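Local coordinates for protein Myo-inositol 2-dehydrogenase (Lactobacillus plantarum WCFS1, PDB 3CEA) that probably oxidises myo-inositol at its 2-position with NAD as the hydride acceptor, working as an inositol dehydrogenase with a Rossmann-type NAD-binding domain, at residues N45-A50 with T59-K64; C100-G105 with M186-I191; V274-D279 with V283-Q288. All coordinates share one frame; numbering follows the deposited sequence.

Contact 1: residues N45-A50 with T59-K64; sequences NQLEWA and TYTNYK. With NAD (nicotinamide-adenine-dinucleotide), chain E.
In the beta-alpha-beta unit of the Rossmann fold that receives the adenosine half of NAD, Leu47 of helix 44-52 meets Thr59 and Tyr60 of strand 58-60. Here the connecting helix packs on the strand through Leu47 and meets the cofactor through Gln46. Leu47 does the packing, its CA 6.2 Å from that of Thr59. With CG anti to its carbonyl carbon (chi1 -66°), the side chain leans out over the strand and both its methyls face the Tyr60 carbonyl oxygen. CD1 lies 3.5 Å from Tyr60 O. CD2 approaches that oxygen from the other branch and also touches the Thr59 methyl, with 3.9 Å between Leu47 CD2 and Thr59 CG2. The two side chains run past one another in opposite directions, and Thr59 CG2 also lies 3.5 Å from Leu47 O on the helix backbone. Thr61, where the strand gives way to a turn, adds its methyl almost at right angles to the leucine, Thr61 CG2 standing 4.1 Å from Leu47 CD1. All of this is van der Waals contact. Tyr60 points away from the helix, and its OH is hydrogen-bonded to Glu70. Beyond the strand, Asn62 sits at the N-cap of helix 63-67 and accepts a weak capping bond from Lys64 N. The polar contact with the cofactor comes from Gln46, one residue before Leu47. Its chain runs extended beyond CG (chi2 176°) toward the adenine-side ribose, where NAD O3B donates a short hydrogen bond of 2.5 Å to Gln46 OE1.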
loop_
_atom_site.group_PDB
_atom_site.type_symbol
_atom_site.label_atom_id
_atom_site.label_comp_id
_atom_site.label_asym_id
_atom_site.label_seq_id
_atom_site.Cartn_x
_atom_site.Cartn_y
_atom_site.Cartn_z
ATOM N N ASN A 45 -22.260 -32.418 19.922
ATOM C CA ASN A 45 -21.180 -31.654 20.544
ATOM C C ASN A 45 -21.389 -30.145 20.476
ATOM O O ASN A 45 -20.966 -29.414 21.375
ATOM C CB ASN A 45 -19.830 -32.029 19.925
ATOM C CG ASN A 45 -19.438 -33.470 20.204
ATOM O OD1 ASN A 45 -19.729 -34.016 21.274
ATOM N ND2 ASN A 45 -18.765 -34.093 19.242
ATOM N N GLN A 46 -22.038 -29.690 19.407
ATOM C CA GLN A 46 -22.373 -28.277 19.243
ATOM C C GLN A 46 -23.438 -27.838 20.246
ATOM O O GLN A 46 -23.392 -26.719 20.761
ATOM C CB GLN A 46 -22.839 -27.994 17.814
ATOM C CG GLN A 46 -21.734 -28.079 16.767
ATOM C CD GLN A 46 -22.247 -27.898 15.351
ATOM O OE1 GLN A 46 -23.421 -27.591 15.135
ATOM N NE2 GLN A 46 -21.368 -28.090 14.374
ATOM N N LEU A 47 -24.390 -28.728 20.518
ATOM C CA LEU A 47 -25.456 -28.460 21.481
ATOM C C LEU A 47 -24.930 -28.456 22.916
ATOM O O LEU A 47 -25.363 -27.640 23.735
ATOM C CB LEU A 47 -26.598 -29.470 21.324
ATOM C CG LEU A 47 -27.405 -29.436 20.021
ATOM C CD1 LEU A 47 -28.281 -30.676 19.902
ATOM C CD2 LEU A 47 -28.242 -28.166 19.913
ATOM N N GLU A 48 -23.999 -29.364 23.209
ATOM C CA GLU A 48 -23.322 -29.402 24.507
ATOM C C GLU A 48 -22.516 -28.129 24.737
ATOM O O GLU A 48 -22.486 -27.600 25.850
ATOM C CB GLU A 48 -22.403 -30.620 24.608
ATOM C CG GLU A 48 -23.128 -31.940 24.829
ATOM C CD GLU A 48 -22.182 -33.127 24.884
ATOM O OE1 GLU A 48 -21.178 -33.136 24.134
ATOM O OE2 GLU A 48 -22.447 -34.057 25.675
ATOM N N TRP A 49 -21.870 -27.653 23.673
ATOM C CA TRP A 49 -21.122 -26.397 23.689
ATOM C C TRP A 49 -22.028 -25.206 24.013
ATOM O O TRP A 49 -21.641 -24.317 24.773
ATOM C CB TRP A 49 -20.409 -26.187 22.347
ATOM C CG TRP A 49 -19.834 -24.809 22.160
ATOM C CD1 TRP A 49 -18.695 -24.309 22.725
ATOM C CD2 TRP A 49 -20.373 -23.757 21.349
ATOM N NE1 TRP A 49 -18.493 -23.012 22.321
ATOM C CE2 TRP A 49 -19.509 -22.647 21.476
ATOM C CE3 TRP A 49 -21.505 -23.642 20.530
ATOM C CZ2 TRP A 49 -19.736 -21.437 20.811
ATOM C CZ3 TRP A 49 -21.732 -22.435 19.869
ATOM C CH2 TRP A 49 -20.850 -21.351 20.015
ATOM N N ALA A 50 -23.231 -25.204 23.441
ATOM C CA ALA A 50 -24.215 -24.151 23.689
ATOM C C ALA A 50 -24.656 -24.108 25.152
ATOM O O ALA A 50 -24.774 -23.031 25.735
ATOM C CB ALA A 50 -25.417 -24.317 22.768
ATOM N N THR A 59 -31.845 -27.530 24.680
ATOM C CA THR A 59 -31.328 -27.913 23.362
ATOM C C THR A 59 -32.232 -28.932 22.675
ATOM O O THR A 59 -32.878 -29.746 23.334
ATOM C CB THR A 59 -29.895 -28.485 23.434
ATOM O OG1 THR A 59 -29.805 -29.435 24.503
ATOM C CG2 THR A 59 -28.879 -27.373 23.649
ATOM N N TYR A 60 -32.263 -28.875 21.345
ATOM C CA TYR A 60 -33.118 -29.742 20.538
ATOM C C TYR A 60 -32.384 -30.274 19.307
ATOM O O TYR A 60 -31.412 -29.672 18.847
ATOM C CB TYR A 60 -34.372 -28.982 20.091
ATOM C CG TYR A 60 -35.320 -28.601 21.210
ATOM C CD1 TYR A 60 -35.141 -27.421 21.934
ATOM C CD2 TYR A 60 -36.406 -29.412 21.534
ATOM C CE1 TYR A 60 -36.015 -27.063 22.957
ATOM C CE2 TYR A 60 -37.287 -29.063 22.556
ATOM C CZ TYR A 60 -37.084 -27.888 23.262
ATOM O OH TYR A 60 -37.947 -27.539 24.274
ATOM N N THR A 61 -32.848 -31.407 18.788
ATOM C CA THR A 61 -32.391 -31.924 17.496
ATOM C C THR A 61 -33.490 -31.750 16.445
ATOM O O THR A 61 -33.223 -31.744 15.241
ATOM C CB THR A 61 -31.979 -33.411 17.573
ATOM O OG1 THR A 61 -33.033 -34.175 18.173
ATOM C CG2 THR A 61 -30.704 -33.576 18.390
ATOM N N ASN A 62 -34.725 -31.611 16.924
ATOM C CA ASN A 62 -35.882 -31.340 16.081
ATOM C C ASN A 62 -36.299 -29.881 16.251
ATOM O O ASN A 62 -36.631 -29.453 17.360
ATOM C CB ASN A 62 -37.034 -32.279 16.460
ATOM C CG ASN A 62 -38.069 -32.427 15.354
ATOM O OD1 ASN A 62 -38.624 -31.443 14.860
ATOM N ND2 ASN A 62 -38.343 -33.670 14.973
ATOM N N TYR A 63 -36.273 -29.123 15.157
ATOM C CA TYR A 63 -36.596 -27.693 15.203
ATOM C C TYR A 63 -38.083 -27.432 15.447
ATOM O O TYR A 63 -38.447 -26.439 16.079
ATOM C CB TYR A 63 -36.092 -26.963 13.947
ATOM C CG TYR A 63 -36.914 -27.175 12.690
ATOM C CD1 TYR A 63 -36.651 -28.242 11.830
ATOM C CD2 TYR A 63 -37.946 -26.295 12.353
ATOM C CE1 TYR A 63 -37.405 -28.434 10.670
ATOM C CE2 TYR A 63 -38.706 -26.480 11.200
ATOM C CZ TYR A 63 -38.428 -27.547 10.362
ATOM O OH TYR A 63 -39.175 -27.727 9.221
ATOM N N LYS A 64 -38.932 -28.328 14.946
ATOM C CA LYS A 64 -40.376 -28.236 15.154
ATOM C C LYS A 64 -40.730 -28.476 16.620
ATOM O O LYS A 64 -41.642 -27.844 17.155
ATOM C CB LYS A 64 -41.124 -29.216 14.246
ATOM C CG LYS A 64 -41.067 -28.858 12.766
ATOM C CD LYS A 64 -41.773 -29.897 11.913
ATOM C CE LYS A 64 -41.669 -29.555 10.437
ATOM N NZ LYS A 64 -42.306 -30.584 9.571
HETATM P PA NAD E . -22.774 -25.511 8.546
HETATM O O1A NAD E . -21.417 -25.166 9.026
HETATM O O2A NAD E . -22.786 -26.791 7.804
HETATM O O5B NAD E . -23.784 -25.543 9.800
HETATM C C5B NAD E . -25.094 -26.055 9.663
HETATM C C4B NAD E . -25.701 -26.293 11.044
HETATM O O4B NAD E . -27.097 -26.518 10.944
HETATM C C3B NAD E . -25.103 -27.509 11.732
HETATM O O3B NAD E . -24.789 -27.141 13.052
HETATM C C2B NAD E . -26.207 -28.549 11.720
HETATM O O2B NAD E . -26.216 -29.342 12.886
HETATM C C1B NAD E . -27.470 -27.710 11.612
HETATM N N9A NAD E . -28.531 -28.414 10.867
HETATM C C8A NAD E . -28.430 -28.985 9.622
HETATM N N7A NAD E . -29.625 -29.525 9.291
HETATM C C5A NAD E . -30.487 -29.311 10.310
HETATM C C6A NAD E . -31.822 -29.655 10.491
HETATM N N6A NAD E . -32.531 -30.094 9.457
HETATM N N1A NAD E . -32.462 -29.294 11.664
HETATM C C2A NAD E . -31.779 -28.598 12.649
HETATM N N3A NAD E . -30.450 -28.261 12.462
HETATM C C4A NAD E . -29.814 -28.612 11.311
HETATM O O3 NAD E . -23.354 -24.335 7.610
HETATM P PN NAD E . -22.957 -22.790 7.839
HETATM O O1N NAD E . -22.945 -22.498 9.293
HETATM O O2N NAD E . -21.770 -22.517 7.005
HETATM O O5D NAD E . -24.164 -21.970 7.165
HETATM C C5D NAD E . -25.523 -22.241 7.416
HETATM C C4D NAD E . -26.353 -21.252 6.604
HETATM O O4D NAD E . -25.789 -19.955 6.692
HETATM C C3D NAD E . -26.406 -21.629 5.131
HETATM O O3D NAD E . -27.747 -21.602 4.699
HETATM C C2D NAD E . -25.591 -20.560 4.429
HETATM O O2D NAD E . -26.157 -20.188 3.196
HETATM C C1D NAD E . -25.587 -19.394 5.408
HETATM N N1N NAD E . -24.323 -18.633 5.350
HETATM C C2N NAD E . -24.377 -17.271 5.194
HETATM C C3N NAD E . -23.201 -16.517 5.132
HETATM C C7N NAD E . -23.245 -15.015 5.136
HETATM O O7N NAD E . -22.129 -14.312 4.640
HETATM N N7N NAD E . -24.324 -14.379 5.603
HETATM C C4N NAD E . -21.969 -17.161 5.228
HETATM C C5N NAD E . -21.922 -18.545 5.384
HETATM C C6N NAD E . -23.110 -19.272 5.445
#

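Contact 2: residues C100-G105 with M186-I191; sequences CEKPLG and MNIHDI. With NAD (nicotinamide-adenine-dinucleotide), chain E.
The loop after strand 97-100 turns at a cis peptide between Lys102 and Pro103 and passes helix 182-198 with the CA atoms of Pro103 and Ile188 7.8 Å apart. Ile188 has CG1 anti to its backbone N (chi1 -162°), which sends CD1 out to the proline ring, 3.7 Å from Pro103 CB. Its other branch, CG2, lies alongside the lysine chain at 3.7 Å from Lys102 CD. That chain bends at chi2 and chi3 and crosses the His189 side chain at about a right angle, so that Lys102 CE stands 3.2 Å from His189 NE2 and passes close to the nicotinamide ring. Lys102 NZ also has a weak, long ion pair with Asp185.

The same loop holds the nicotinamide end of NAD. The carboxamide N7N donates to Glu101 OE1 over 2.9 Å, while Lys102 N reaches that oxygen from its anti side; two donors thus grip OE1, and His23 bonded to OE2 steadies the rest of the carboxylate. The ribose hydroxyl O2D donates a hydrogen bond to Lys102 O at 2.7 Å. From the helix side, His189 CE1 comes within 3.3 Å of NAD O7N. Glu-Lys-Pro with a cis proline, its lysine against a histidine of the C-terminal domain beside the nicotinamide, is consistent with the active-site cleft of the GFO/IDH/MocA dehydrogenases.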
loop_
_atom_site.group_PDB
_atom_site.type_symbol
_atom_site.label_atom_id
_atom_site.label_comp_id
_atom_site.label_asym_id
_atom_site.label_seq_id
_atom_site.Cartn_x
_atom_site.Cartn_y
_atom_site.Cartn_z
ATOM N N CYS A 100 -33.710 -15.106 8.947
ATOM C CA CYS A 100 -33.212 -16.226 8.159
ATOM C C CYS A 100 -31.953 -15.822 7.407
ATOM O O CYS A 100 -31.903 -14.754 6.790
ATOM C CB CYS A 100 -34.285 -16.708 7.177
ATOM S SG CYS A 100 -33.926 -18.284 6.369
ATOM N N GLU A 101 -30.936 -16.677 7.463
ATOM C CA GLU A 101 -29.706 -16.451 6.713
ATOM C C GLU A 101 -29.919 -16.559 5.210
ATOM O O GLU A 101 -30.887 -17.167 4.748
ATOM C CB GLU A 101 -28.596 -17.412 7.158
ATOM C CG GLU A 101 -27.685 -16.859 8.255
ATOM C CD GLU A 101 -26.966 -15.567 7.861
ATOM O OE1 GLU A 101 -26.864 -15.260 6.652
ATOM O OE2 GLU A 101 -26.489 -14.859 8.773
ATOM N N LYS A 102 -29.008 -15.945 4.458
ATOM C CA LYS A 102 -29.032 -15.991 3.001
ATOM C C LYS A 102 -28.518 -17.354 2.521
ATOM O O LYS A 102 -27.732 -17.994 3.220
ATOM C CB LYS A 102 -28.189 -14.841 2.424
ATOM C CG LYS A 102 -26.679 -14.969 2.637
ATOM C CD LYS A 102 -26.019 -15.633 1.437
ATOM C CE LYS A 102 -24.857 -16.521 1.845
ATOM N NZ LYS A 102 -24.126 -17.060 0.665
ATOM N N PRO A 103 -28.984 -17.825 1.348
ATOM C CA PRO A 103 -30.073 -17.286 0.531
ATOM C C PRO A 103 -31.426 -17.748 1.065
ATOM O O PRO A 103 -31.473 -18.543 2.006
ATOM C CB PRO A 103 -29.817 -17.890 -0.859
ATOM C CG PRO A 103 -28.628 -18.811 -0.718
ATOM C CD PRO A 103 -28.380 -19.019 0.734
ATOM N N LEU A 104 -32.511 -17.253 0.472
ATOM C CA LEU A 104 -33.864 -17.637 0.888
ATOM C C LEU A 104 -34.113 -19.140 0.745
ATOM O O LEU A 104 -34.753 -19.754 1.600
ATOM C CB LEU A 104 -34.926 -16.839 0.118
ATOM C CG LEU A 104 -34.968 -15.320 0.326
ATOM C CD1 LEU A 104 -35.974 -14.679 -0.614
ATOM C CD2 LEU A 104 -35.280 -14.950 1.774
ATOM N N GLY A 105 -33.596 -19.718 -0.336
ATOM C CA GLY A 105 -33.741 -21.143 -0.615
ATOM C C GLY A 105 -33.062 -21.505 -1.921
ATOM O O GLY A 105 -32.181 -20.781 -2.383
HETATM N N MSE A 186 -21.472 -18.010 -3.149
HETATM C CA MSE A 186 -20.542 -16.887 -3.061
HETATM C C MSE A 186 -21.100 -15.575 -3.615
HETATM O O MSE A 186 -21.272 -14.604 -2.875
HETATM C CB MSE A 186 -19.211 -17.207 -3.752
HETATM C CG MSE A 186 -18.186 -17.935 -2.897
HETATM SE SE MSE A 186 -17.779 -17.167 -1.122
HETATM C CE MSE A 186 -18.222 -15.256 -1.370
ATOM N N ASN A 187 -21.394 -15.565 -4.913
ATOM C CA ASN A 187 -21.618 -14.327 -5.662
ATOM C C ASN A 187 -22.898 -13.548 -5.354
ATOM O O ASN A 187 -23.021 -12.383 -5.740
ATOM C CB ASN A 187 -21.517 -14.604 -7.164
ATOM C CG ASN A 187 -20.127 -15.043 -7.578
ATOM O OD1 ASN A 187 -19.944 -16.129 -8.130
ATOM N ND2 ASN A 187 -19.133 -14.202 -7.297
ATOM N N ILE A 188 -23.832 -14.188 -4.653
ATOM C CA ILE A 188 -25.127 -13.589 -4.313
ATOM C C ILE A 188 -24.985 -12.267 -3.547
ATOM O O ILE A 188 -25.790 -11.349 -3.726
ATOM C CB ILE A 188 -26.022 -14.594 -3.529
ATOM C CG1 ILE A 188 -27.492 -14.164 -3.561
ATOM C CG2 ILE A 188 -25.511 -14.801 -2.100
ATOM C CD1 ILE A 188 -28.458 -15.217 -3.059
ATOM N N HIS A 189 -23.955 -12.184 -2.705
ATOM C CA HIS A 189 -23.675 -10.993 -1.912
ATOM C C HIS A 189 -23.365 -9.795 -2.795
ATOM O O HIS A 189 -23.904 -8.708 -2.582
ATOM C CB HIS A 189 -22.503 -11.248 -0.971
ATOM C CG HIS A 189 -22.802 -12.221 0.123
ATOM N ND1 HIS A 189 -23.438 -11.856 1.290
ATOM C CD2 HIS A 189 -22.541 -13.545 0.234
ATOM C CE1 HIS A 189 -23.559 -12.913 2.071
ATOM N NE2 HIS A 189 -23.022 -13.950 1.455
ATOM N N ASP A 190 -22.495 -10.009 -3.782
ATOM C CA ASP A 190 -22.101 -8.968 -4.732
ATOM C C ASP A 190 -23.265 -8.550 -5.626
ATOM O O ASP A 190 -23.396 -7.372 -5.970
ATOM C CB ASP A 190 -20.922 -9.435 -5.588
ATOM C CG ASP A 190 -19.708 -9.829 -4.758
ATOM O OD1 ASP A 190 -19.309 -9.039 -3.869
ATOM O OD2 ASP A 190 -19.146 -10.924 -5.008
ATOM N N ILE A 191 -24.103 -9.519 -5.995
ATOM C CA ILE A 191 -25.316 -9.251 -6.771
ATOM C C ILE A 191 -26.192 -8.232 -6.047
ATOM O O ILE A 191 -26.596 -7.225 -6.637
ATOM C CB ILE A 191 -26.109 -10.551 -7.076
ATOM C CG1 ILE A 191 -25.339 -11.410 -8.083
ATOM C CG2 ILE A 191 -27.510 -10.223 -7.609
ATOM C CD1 ILE A 191 -25.858 -12.822 -8.245
HETATM P PA NAD E . -22.774 -25.511 8.546
HETATM O O1A NAD E . -21.417 -25.166 9.026
HETATM O O2A NAD E . -22.786 -26.791 7.804
HETATM O O5B NAD E . -23.784 -25.543 9.800
HETATM C C5B NAD E . -25.094 -26.055 9.663
HETATM C C4B NAD E . -25.701 -26.293 11.044
HETATM O O4B NAD E . -27.097 -26.518 10.944
HETATM C C3B NAD E . -25.103 -27.509 11.732
HETATM O O3B NAD E . -24.789 -27.141 13.052
HETATM C C2B NAD E . -26.207 -28.549 11.720
HETATM O O2B NAD E . -26.216 -29.342 12.886
HETATM C C1B NAD E . -27.470 -27.710 11.612
HETATM N N9A NAD E . -28.531 -28.414 10.867
HETATM C C8A NAD E . -28.430 -28.985 9.622
HETATM N N7A NAD E . -29.625 -29.525 9.291
HETATM C C5A NAD E . -30.487 -29.311 10.310
HETATM C C6A NAD E . -31.822 -29.655 10.491
HETATM N N6A NAD E . -32.531 -30.094 9.457
HETATM N N1A NAD E . -32.462 -29.294 11.664
HETATM C C2A NAD E . -31.779 -28.598 12.649
HETATM N N3A NAD E . -30.450 -28.261 12.462
HETATM C C4A NAD E . -29.814 -28.612 11.311
HETATM O O3 NAD E . -23.354 -24.335 7.610
HETATM P PN NAD E . -22.957 -22.790 7.839
HETATM O O1N NAD E . -22.945 -22.498 9.293
HETATM O O2N NAD E . -21.770 -22.517 7.005
HETATM O O5D NAD E . -24.164 -21.970 7.165
HETATM C C5D NAD E . -25.523 -22.241 7.416
HETATM C C4D NAD E . -26.353 -21.252 6.604
HETATM O O4D NAD E . -25.789 -19.955 6.692
HETATM C C3D NAD E . -26.406 -21.629 5.131
HETATM O O3D NAD E . -27.747 -21.602 4.699
HETATM C C2D NAD E . -25.591 -20.560 4.429
HETATM O O2D NAD E . -26.157 -20.188 3.196
HETATM C C1D NAD E . -25.587 -19.394 5.408
HETATM N N1N NAD E . -24.323 -18.633 5.350
HETATM C C2N NAD E . -24.377 -17.271 5.194
HETATM C C3N NAD E . -23.201 -16.517 5.132
HETATM C C7N NAD E . -23.245 -15.015 5.136
HETATM O O7N NAD E . -22.129 -14.312 4.640
HETATM N N7N NAD E . -24.324 -14.379 5.603
HETATM C C4N NAD E . -21.969 -17.161 5.228
HETATM C C5N NAD E . -21.922 -18.545 5.384
HETATM C C6N NAD E . -23.110 -19.272 5.445
#

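Contact 3: residues V274-D279 with V283-Q288; sequences VTVFND and VRPSLQ
Val276 and Val283 face each other as an antiparallel hydrogen-bonded pair, a compact example of how a short hairpin sorts its side chains between two faces. Val276 N donates to Val283 O at 2.8 Å and Val283 N to Val276 O at 2.6 Å, both nearly straight. The two valines stand on the same face and have matching torsions, CG1 anti to the backbone N in each. In Val276 this leaves CG2 to meet the proline ring, 4.1 Å from Pro285 CG. In Val283 the corresponding methyl turns the other way along the hairpin, 3.5 Å from Asn278 OD1. The asparagine reaches across at about a right angle because its CG sits between the backbone N and carbonyl carbon (chi1 54°); OD1 itself accepts a hydrogen bond from Gln280 N in the turn.

Thr275 and Arg284 occupy the other face. Arg284 is folded back by like-handed bends at chi2 (-63°) and chi3 (-66°), which lay its CD 3.5 Å from Thr275 OG1 and 3.4 Å from Val274 O. The guanidinium reaches past Val274, where NH2 donates to Asn272 O. Residues 274-277 pair with a strand of a second subunit and Val283 and Arg284 with one of a third, making this beta hairpin part of an intersubunit antiparallel sheet at the tetramer interface.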
loop_
_atom_site.group_PDB
_atom_site.type_symbol
_atom_site.label_atom_id
_atom_site.label_comp_id
_atom_site.label_asym_id
_atom_site.label_seq_id
_atom_site.Cartn_x
_atom_site.Cartn_y
_atom_site.Cartn_z
ATOM N N VAL A 274 -0.665 -3.850 10.987
ATOM C CA VAL A 274 0.748 -4.199 11.122
ATOM C C VAL A 274 1.361 -4.522 9.765
ATOM O O VAL A 274 0.842 -5.355 9.019
ATOM C CB VAL A 274 0.969 -5.398 12.081
ATOM C CG1 VAL A 274 2.457 -5.610 12.346
ATOM C CG2 VAL A 274 0.229 -5.184 13.389
ATOM N N THR A 275 2.466 -3.848 9.461
ATOM C CA THR A 275 3.259 -4.129 8.277
ATOM C C THR A 275 4.498 -4.914 8.698
ATOM O O THR A 275 5.217 -4.515 9.616
ATOM C CB THR A 275 3.652 -2.831 7.547
ATOM O OG1 THR A 275 2.467 -2.096 7.216
ATOM C CG2 THR A 275 4.399 -3.137 6.276
ATOM N N VAL A 276 4.725 -6.042 8.033
ATOM C CA VAL A 276 5.818 -6.949 8.384
ATOM C C VAL A 276 6.933 -6.885 7.341
ATOM O O VAL A 276 6.673 -6.873 6.132
ATOM C CB VAL A 276 5.308 -8.409 8.557
ATOM C CG1 VAL A 276 6.444 -9.348 8.941
ATOM C CG2 VAL A 276 4.197 -8.473 9.606
ATOM N N PHE A 277 8.172 -6.830 7.819
ATOM C CA PHE A 277 9.345 -6.835 6.957
ATOM C C PHE A 277 10.144 -8.104 7.229
ATOM O O PHE A 277 10.610 -8.320 8.345
ATOM C CB PHE A 277 10.221 -5.606 7.224
ATOM C CG PHE A 277 9.546 -4.285 6.934
ATOM C CD1 PHE A 277 8.535 -3.800 7.762
ATOM C CD2 PHE A 277 9.957 -3.506 5.857
ATOM C CE1 PHE A 277 7.924 -2.573 7.502
ATOM C CE2 PHE A 277 9.357 -2.278 5.594
ATOM C CZ PHE A 277 8.338 -1.812 6.415
ATOM N N ASN A 278 10.285 -8.946 6.211
ATOM C CA ASN A 278 11.047 -10.187 6.330
ATOM C C ASN A 278 11.746 -10.535 5.015
ATOM O O ASN A 278 11.805 -9.698 4.117
ATOM C CB ASN A 278 10.155 -11.337 6.830
ATOM C CG ASN A 278 8.902 -11.533 5.986
ATOM O OD1 ASN A 278 8.898 -11.298 4.776
ATOM N ND2 ASN A 278 7.829 -11.977 6.627
ATOM N N ASP A 279 12.262 -11.759 4.891
ATOM C CA ASP A 279 12.995 -12.160 3.680
ATOM C C ASP A 279 12.149 -12.176 2.396
ATOM O O ASP A 279 12.673 -12.422 1.311
ATOM C CB ASP A 279 13.730 -13.498 3.888
ATOM C CG ASP A 279 12.788 -14.668 4.166
ATOM O OD1 ASP A 279 11.558 -14.537 3.972
ATOM O OD2 ASP A 279 13.290 -15.735 4.582
ATOM N N VAL A 283 5.302 -7.109 3.885
ATOM C CA VAL A 283 4.154 -8.017 3.936
ATOM C C VAL A 283 2.980 -7.479 4.762
ATOM O O VAL A 283 3.172 -6.884 5.825
ATOM C CB VAL A 283 4.563 -9.423 4.477
ATOM C CG1 VAL A 283 3.405 -10.402 4.360
ATOM C CG2 VAL A 283 5.792 -9.966 3.741
ATOM N N ARG A 284 1.767 -7.697 4.257
ATOM C CA ARG A 284 0.545 -7.457 5.023
ATOM C C ARG A 284 -0.221 -8.759 5.217
ATOM O O ARG A 284 -0.799 -9.284 4.257
ATOM C CB ARG A 284 -0.349 -6.419 4.340
ATOM C CG ARG A 284 0.194 -5.001 4.382
ATOM C CD ARG A 284 0.316 -4.476 5.812
ATOM N NE ARG A 284 -0.981 -4.303 6.470
ATOM C CZ ARG A 284 -1.718 -3.195 6.402
ATOM N NH1 ARG A 284 -1.305 -2.152 5.695
ATOM N NH2 ARG A 284 -2.875 -3.130 7.041
ATOM N N PRO A 285 -0.217 -9.291 6.459
ATOM C CA PRO A 285 -0.959 -10.504 6.805
ATOM C C PRO A 285 -2.438 -10.314 6.509
ATOM O O PRO A 285 -2.959 -9.199 6.648
ATOM C CB PRO A 285 -0.735 -10.638 8.315
ATOM C CG PRO A 285 0.518 -9.899 8.576
ATOM C CD PRO A 285 0.513 -8.750 7.620
ATOM N N SER A 286 -3.102 -11.393 6.102
ATOM C CA SER A 286 -4.479 -11.318 5.630
ATOM C C SER A 286 -5.483 -11.982 6.567
ATOM O O SER A 286 -5.122 -12.839 7.376
ATOM C CB SER A 286 -4.594 -11.915 4.224
ATOM O OG SER A 286 -3.745 -11.239 3.314
ATOM N N LEU A 287 -6.740 -11.553 6.454
ATOM C CA LEU A 287 -7.871 -12.183 7.119
ATOM C C LEU A 287 -8.089 -13.554 6.500
ATOM O O LEU A 287 -7.909 -13.726 5.293
ATOM C CB LEU A 287 -9.137 -11.342 6.934
ATOM C CG LEU A 287 -9.215 -9.955 7.573
ATOM C CD1 LEU A 287 -10.033 -9.025 6.704
ATOM C CD2 LEU A 287 -9.798 -10.032 8.974
ATOM N N GLN A 288 -8.488 -14.519 7.323
ATOM C CA GLN A 288 -8.585 -15.916 6.892
ATOM C C GLN A 288 -10.014 -16.446 6.721
ATOM O O GLN A 288 -10.206 -17.572 6.264
ATOM C CB GLN A 288 -7.791 -16.824 7.845
ATOM C CG GLN A 288 -6.282 -16.577 7.830
ATOM C CD GLN A 288 -5.690 -16.675 6.434
ATOM O OE1 GLN A 288 -5.808 -17.707 5.765
ATOM N NE2 GLN A 288 -5.055 -15.594 5.983
#

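The three contacts differ in depth and in chemistry. Contact 2, centred about 5 Å from the centre of the chain, is fully buried and joins the two domains beside the cofactor; contact 1 lies within the Rossmann domain and is only partly buried. They share no segment but do share NAD, contact 1 meeting its adenosine ribose and contact 2 its nicotinamide end, with about 25 Å between the contact centres. Contact 1 is apolar between its segments, while contact 2 adds a lysine lying against a histidine; each segment pair also offers hydrogen bonding to the ligand. Contact 3, about 28 Å out, adds backbone hydrogen bonds between its strands, and strands of two other subunits extend the sheet.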